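Local coordinates for ABC transporter substrate-binding protein-branched chain amino acid transport (PDB 4GNR) that binds isoleucine and probably delivers branched-chain amino acids to an ABC transporter as its substrate-binding component, at residues S19-A22 against Y23-E27; G30-L33 against A34-I38; L102-P105 against S106-Q109. All coordinates share one frame; numbering follows the deposited sequence.

Overall arrangement
Three local contacts lie in one lobe of a two-lobed binding protein. Interactions 1 and 2 share helix 21-40, their centres about 17 Å apart: the first, partly buried, is the helix start beside the isoleucine pocket, the second a buried turn farther from the chain's centre. The touching residues of interaction 3 are all buried, where strand 102-104 runs into a pocket loop. Chemistry follows place. Interaction 1 combines first-turn backbone bonds and a threonine hydroxyl bond with an aromatic face turned to the ligand, interaction 2 adds a glutamine-to-aspartate side-chain hydrogen bond to ordinary helix bonds, and interaction 3 uses a serine hydroxyl to shape a loop that binds ligand polar groups. Glu27 and Ser106 tie interaction 1 to interaction 3, and both touch the isoleucine.

Interaction 1: residues S19-A22 against Y23-E27. With ILE (isoleucine), chain B.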
loop_
_atom_site.group_PDB
_atom_site.type_symbol
_atom_site.label_atom_id
_atom_site.label_comp_id
_atom_site.label_asym_id
_atom_site.label_seq_id
_atom_site.Cartn_x
_atom_site.Cartn_y
_atom_site.Cartn_z
ATOM N N SER A 19 5.785 5.084 -12.753
ATOM C CA SER A 19 4.326 5.022 -12.670
ATOM C C SER A 19 3.739 4.775 -11.315
ATOM O O SER A 19 2.547 4.993 -11.140
ATOM C CB SER A 19 3.792 3.951 -13.626
ATOM O OG SER A 19 4.226 2.665 -13.220
ATOM N N LEU A 20 4.580 4.345 -10.375
ATOM C CA LEU A 20 4.156 4.011 -8.994
ATOM C C LEU A 20 4.840 4.908 -7.974
ATOM O O LEU A 20 4.795 4.646 -6.768
ATOM C CB LEU A 20 4.473 2.530 -8.714
ATOM C CG LEU A 20 3.764 1.571 -9.687
ATOM C CD1 LEU A 20 4.378 0.174 -9.632
ATOM C CD2 LEU A 20 2.246 1.515 -9.464
ATOM N N ALA A 21 5.417 6.010 -8.456
ATOM C CA ALA A 21 6.210 6.939 -7.624
ATOM C C ALA A 21 5.509 7.476 -6.394
ATOM O O ALA A 21 6.148 7.705 -5.374
ATOM C CB ALA A 21 6.709 8.114 -8.491
ATOM N N ALA A 22 4.212 7.744 -6.507
ATOM C CA ALA A 22 3.533 8.300 -5.339
ATOM C C ALA A 22 3.624 7.353 -4.148
ATOM O O ALA A 22 3.725 7.796 -2.995
ATOM C CB ALA A 22 2.068 8.622 -5.632
ATOM N N TYR A 23 3.556 6.061 -4.412
ATOM C CA TYR A 23 3.599 5.067 -3.336
ATOM C C TYR A 23 5.006 4.957 -2.741
ATOM O O TYR A 23 5.186 5.020 -1.520
ATOM C CB TYR A 23 3.141 3.695 -3.833
ATOM C CG TYR A 23 1.790 3.671 -4.526
ATOM C CD1 TYR A 23 0.656 4.283 -3.967
ATOM C CD2 TYR A 23 1.635 2.971 -5.710
ATOM C CE1 TYR A 23 -0.583 4.192 -4.581
ATOM C CE2 TYR A 23 0.396 2.885 -6.342
ATOM C CZ TYR A 23 -0.714 3.486 -5.770
ATOM O OH TYR A 23 -1.923 3.388 -6.430
ATOM N N GLY A 24 6.008 4.780 -3.605
ATOM C CA GLY A 24 7.363 4.604 -3.116
ATOM C C GLY A 24 7.933 5.851 -2.475
ATOM O O GLY A 24 8.708 5.763 -1.537
ATOM N N THR A 25 7.579 7.024 -2.991
ATOM C CA THR A 25 8.059 8.281 -2.405
ATOM C C THR A 25 7.467 8.482 -0.993
ATOM O O THR A 25 8.157 8.912 -0.065
ATOM C CB THR A 25 7.721 9.472 -3.315
ATOM O OG1 THR A 25 8.408 9.292 -4.566
ATOM C CG2 THR A 25 8.115 10.795 -2.683
ATOM N N ALA A 26 6.181 8.145 -0.837
ATOM C CA ALA A 26 5.551 8.224 0.491
ATOM C C ALA A 26 6.310 7.303 1.466
ATOM O O ALA A 26 6.563 7.656 2.617
ATOM C CB ALA A 26 4.099 7.821 0.418
ATOM N N GLU A 27 6.634 6.099 1.001
ATOM C CA GLU A 27 7.334 5.126 1.849
ATOM C C GLU A 27 8.751 5.592 2.175
ATOM O O GLU A 27 9.209 5.444 3.306
ATOM C CB GLU A 27 7.274 3.732 1.246
ATOM C CG GLU A 27 5.831 3.268 1.190
ATOM C CD GLU A 27 5.602 1.817 0.904
ATOM O OE1 GLU A 27 6.481 0.957 0.909
ATOM O OE2 GLU A 27 4.344 1.541 0.694
HETATM N N ILE B . -1.120 -2.887 -2.302
HETATM C CA ILE B . -0.603 -2.465 -3.634
HETATM C C ILE B . 0.340 -3.538 -4.166
HETATM O O ILE B . 0.852 -3.370 -5.293
HETATM C CB ILE B . -0.091 -0.993 -3.660
HETATM C CG1 ILE B . 0.815 -0.707 -2.484
HETATM C CG2 ILE B . -1.255 0.146 -3.675
HETATM C CD1 ILE B . 1.398 0.688 -2.533
HETATM O OXT ILE B . 0.521 -4.553 -3.462
#
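Ala21 O is gripped twice by one residue, by Thr25 N at 2.9 Å and by the hydroxyl Thr25 OG1 at 2.9 Å, the two donors arriving from opposite faces of the carbonyl plane. The hydroxyl gets there because chi1 of -63° sets OG1 beside its own backbone N and turns it back toward the preceding turn. This is the first turn of helix 21-40, with Leu20 at the N-cap position. Leu20 O accepts weak bonds from Tyr23 N and Gly24 N, whereas Ala26 N reaches Ala22 O at 3.3 Å from well above the carbonyl plane.

On the pocket side, Leu20 CD2 lies 3.9 Å from Tyr23 CE2, the two side chains crossing at a slant. The ligand takes one ring face: CD1 of the isoleucine sits 3.6 Å above the plane, displaced toward the rim and closest to Tyr23 CG. The phenol is held at its far end too, since Tyr23 OH is hydrogen-bonded to Gly230 O and Tyr206 N, and the Tyr206 ring meets it edge-to-face. The two bonds at the hydroxyl probably limit the ring's movement, leaving an apolar face for the ligand's hydrocarbon chain, as suits a branched-chain amino acid.

Interaction 2: residues G30-L33 against A34-I38; sequences GAQL and AVDEI
The amide of Gln32 and the carboxylate of Asp36, one helical turn apart, have planes turned 44° against each other. Asp36 OD1 accepts a hydrogen bond from Gln32 NE2, which comes from above the carboxylate plane, while on the donor side the oxygen lies almost in the amide plane; the bond is 2.9 Å long with an N-H...O angle of 158°. This is an i to i+4 side-chain hydrogen bond on helix 21-40, the crossover helix of the beta-alpha-beta unit that joins strands 7-14 and 48-55. A bend at chi2 (67°) carries the amide forward along the helix to Asp36 OD1. The other carboxylate oxygen, Asp36 OD2, forms a salt bridge with Lys274, so the acid links its own helix to helix 262-275.

Beneath this bond the backbone runs in regular alpha-helical bonds, including Val35 N to Ala31 O at 3.0 Å and Asp36 N to Gln32 O at 2.9 Å. Ala31 and Val35 press on Phe12 of strand 7-14, and Ala34 meets Tyr287 and Val290 of helix 281-297. Farther round, Glu37 OE1 is hydrogen-bonded to Tyr287 OH, and the Glu37 and Leu33 side chains cross at a slant, with Glu37 OE2 3.8 Å from Leu33 CD1.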
loop_
_atom_site.group_PDB
_atom_site.type_symbol
_atom_site.label_atom_id
_atom_site.label_comp_id
_atom_site.label_asym_id
_atom_site.label_seq_id
_atom_site.Cartn_x
_atom_site.Cartn_y
_atom_site.Cartn_z
ATOM N N GLY A 30 8.305 8.223 4.900
ATOM C CA GLY A 30 7.962 7.660 6.211
ATOM C C GLY A 30 9.124 6.859 6.824
ATOM O O GLY A 30 9.401 6.958 8.024
ATOM N N ALA A 31 9.782 6.051 5.987
ATOM C CA ALA A 31 10.914 5.246 6.443
ATOM C C ALA A 31 12.072 6.134 6.904
ATOM O O ALA A 31 12.689 5.881 7.936
ATOM C CB ALA A 31 11.346 4.293 5.334
ATOM N N GLN A 32 12.375 7.159 6.119
ATOM C CA GLN A 32 13.493 8.043 6.482
ATOM C C GLN A 32 13.195 8.802 7.784
ATOM O O GLN A 32 14.106 9.047 8.582
ATOM C CB GLN A 32 13.821 9.012 5.348
ATOM C CG GLN A 32 15.107 9.798 5.619
ATOM C CD GLN A 32 16.353 8.923 5.613
ATOM O OE1 GLN A 32 16.620 8.226 4.632
ATOM N NE2 GLN A 32 17.145 8.996 6.674
ATOM N N LEU A 33 11.929 9.198 7.986
ATOM C CA LEU A 33 11.549 9.875 9.233
ATOM C C LEU A 33 11.848 8.948 10.424
ATOM O O LEU A 33 12.412 9.380 11.433
ATOM C CB LEU A 33 10.084 10.266 9.202
ATOM C CG LEU A 33 9.536 10.957 10.449
ATOM C CD1 LEU A 33 10.256 12.276 10.698
ATOM C CD2 LEU A 33 8.027 11.122 10.339
ATOM N N ALA A 34 11.448 7.683 10.320
ATOM C CA ALA A 34 11.714 6.724 11.390
ATOM C C ALA A 34 13.227 6.597 11.630
ATOM O O ALA A 34 13.674 6.599 12.782
ATOM C CB ALA A 34 11.096 5.380 11.065
ATOM N N VAL A 35 14.006 6.429 10.551
ATOM C CA VAL A 35 15.461 6.310 10.709
ATOM C C VAL A 35 16.032 7.535 11.431
ATOM O O VAL A 35 16.843 7.427 12.341
ATOM C CB VAL A 35 16.162 6.094 9.363
ATOM C CG1 VAL A 35 17.654 6.251 9.528
ATOM C CG2 VAL A 35 15.798 4.731 8.800
ATOM N N ASP A 36 15.637 8.712 10.976
ATOM C CA ASP A 36 16.153 9.955 11.576
ATOM C C ASP A 36 15.877 10.009 13.064
ATOM O O ASP A 36 16.738 10.409 13.863
ATOM C CB ASP A 36 15.587 11.172 10.851
ATOM C CG ASP A 36 16.123 11.329 9.425
ATOM O OD1 ASP A 36 17.116 10.681 9.026
ATOM O OD2 ASP A 36 15.555 12.190 8.743
ATOM N N GLU A 37 14.663 9.663 13.446
ATOM C CA GLU A 37 14.283 9.689 14.858
ATOM C C GLU A 37 15.049 8.669 15.674
ATOM O O GLU A 37 15.541 8.971 16.765
ATOM C CB GLU A 37 12.786 9.480 15.008
ATOM C CG GLU A 37 11.977 10.644 14.463
ATOM C CD GLU A 37 10.477 10.409 14.538
ATOM O OE1 GLU A 37 10.093 9.241 14.731
ATOM O OE2 GLU A 37 9.696 11.369 14.327
ATOM N N ILE A 38 15.154 7.448 15.157
ATOM C CA ILE A 38 15.892 6.398 15.862
ATOM C C ILE A 38 17.347 6.828 16.034
ATOM O O ILE A 38 17.939 6.678 17.118
ATOM C CB ILE A 38 15.769 5.063 15.106
ATOM C CG1 ILE A 38 14.326 4.561 15.193
ATOM C CG2 ILE A 38 16.757 4.037 15.687
ATOM C CD1 ILE A 38 14.019 3.480 14.137
#

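Interaction 3: residues L102-P105 against S106-Q109; sequences LISP and SATQ. With ILE (isoleucine), chain B.
The CB of Ser104 is directed toward the bend that follows, and the hydroxyl meets two successive backbone N-H groups. Ala107 N lies 3.0 Å from Ser104 OG, on a rather bent bond of 137°. Ser106 N stands 3.3 Å from Ser104 OG, on a straighter one. The torsion that permits this sets OG opposite the backbone N (chi1 171°), on the carbonyl side where the chain turns. Ala107 lays its methyl against the same hydroxyl, with CB 3.2 Å from Ser104 OG, and Ser104 OG is also hydrogen-bonded to Pro82 O. The Ser106 side chain takes a separate course: its OG bonds to Ala83 O and to Glu27 OE2 of helix 21-40.

Strand 102-104 belongs to the parallel sheet of a periplasmic-binding-protein lobe, and this turn at the strand's C-terminal end forms part of the isoleucine pocket. Past the bend, backbone and side chain converge on the ligand's ammonium and carboxylate. Ser106 O accepts a hydrogen bond from the isoleucine N at 3.0 Å, and the isoleucine N also donates to Thr108 OG1 at 2.8 Å. From the same residue, Thr108 N donates to the isoleucine OXT over 2.9 Å, nearly straight at 166°, while Thr108 OG1 is additionally hydrogen-bonded to Asp126 OD1.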
loop_
_atom_site.group_PDB
_atom_site.type_symbol
_atom_site.label_atom_id
_atom_site.label_comp_id
_atom_site.label_asym_id
_atom_site.label_seq_id
_atom_site.Cartn_x
_atom_site.Cartn_y
_atom_site.Cartn_z
ATOM N N LEU A 102 13.689 -8.996 3.878
ATOM C CA LEU A 102 13.080 -7.915 3.128
ATOM C C LEU A 102 11.656 -7.763 3.641
ATOM O O LEU A 102 10.905 -8.753 3.711
ATOM C CB LEU A 102 13.130 -8.215 1.630
ATOM C CG LEU A 102 12.624 -7.097 0.692
ATOM C CD1 LEU A 102 13.377 -7.116 -0.637
ATOM C CD2 LEU A 102 11.128 -7.143 0.480
ATOM N N ILE A 103 11.304 -6.532 4.022
ATOM C CA ILE A 103 9.953 -6.244 4.462
ATOM C C ILE A 103 9.317 -5.257 3.498
ATOM O O ILE A 103 9.840 -4.149 3.274
ATOM C CB ILE A 103 9.883 -5.734 5.942
ATOM C CG1 ILE A 103 8.427 -5.479 6.347
ATOM C CG2 ILE A 103 10.770 -4.513 6.201
ATOM C CD1 ILE A 103 8.245 -5.365 7.856
ATOM N N SER A 104 8.211 -5.670 2.879
ATOM C CA SER A 104 7.395 -4.744 2.100
ATOM C C SER A 104 6.316 -4.192 3.028
ATOM O O SER A 104 5.524 -4.971 3.588
ATOM C CB SER A 104 6.682 -5.384 0.921
ATOM O OG SER A 104 5.766 -4.443 0.377
ATOM N N PRO A 105 6.259 -2.874 3.215
ATOM C CA PRO A 105 5.204 -2.344 4.077
ATOM C C PRO A 105 3.786 -2.571 3.551
ATOM O O PRO A 105 2.845 -2.604 4.337
ATOM C CB PRO A 105 5.507 -0.813 4.069
ATOM C CG PRO A 105 6.991 -0.717 3.758
ATOM C CD PRO A 105 7.199 -1.838 2.752
ATOM N N SER A 106 3.672 -2.755 2.225
ATOM C CA SER A 106 2.382 -2.543 1.561
ATOM C C SER A 106 2.009 -3.469 0.424
ATOM O O SER A 106 0.945 -3.267 -0.168
ATOM C CB SER A 106 2.398 -1.086 1.021
ATOM O OG SER A 106 3.585 -0.857 0.253
ATOM N N ALA A 107 2.811 -4.491 0.125
ATOM C CA ALA A 107 2.482 -5.416 -0.994
ATOM C C ALA A 107 1.366 -6.359 -0.517
ATOM O O ALA A 107 1.584 -7.182 0.362
ATOM C CB ALA A 107 3.708 -6.178 -1.428
ATOM N N THR A 108 0.200 -6.253 -1.151
ATOM C CA THR A 108 -1.010 -6.955 -0.734
ATOM C C THR A 108 -1.307 -8.251 -1.476
ATOM O O THR A 108 -2.299 -8.929 -1.161
ATOM C CB THR A 108 -2.224 -5.997 -0.870
ATOM O OG1 THR A 108 -2.260 -5.496 -2.216
ATOM C CG2 THR A 108 -2.141 -4.823 0.105
ATOM N N GLN A 109 -0.485 -8.655 -2.428
ATOM C CA GLN A 109 -0.775 -9.876 -3.197
ATOM C C GLN A 109 -0.953 -11.088 -2.309
ATOM O O GLN A 109 -0.142 -11.373 -1.440
ATOM C CB GLN A 109 0.352 -10.126 -4.211
ATOM C CG GLN A 109 0.275 -11.422 -5.009
ATOM C CD GLN A 109 1.452 -11.543 -5.987
ATOM O OE1 GLN A 109 1.723 -10.605 -6.744
ATOM N NE2 GLN A 109 2.130 -12.713 -5.997
HETATM N N ILE B . -1.120 -2.887 -2.302
HETATM C CA ILE B . -0.603 -2.465 -3.634
HETATM C C ILE B . 0.340 -3.538 -4.166
HETATM O O ILE B . 0.852 -3.370 -5.293
HETATM C CB ILE B . -0.091 -0.993 -3.660
HETATM C CG1 ILE B . 0.815 -0.707 -2.484
HETATM C CG2 ILE B . -1.255 0.146 -3.675
HETATM C CD1 ILE B . 1.398 0.688 -2.533
HETATM O OXT ILE B . 0.521 -4.553 -3.462
#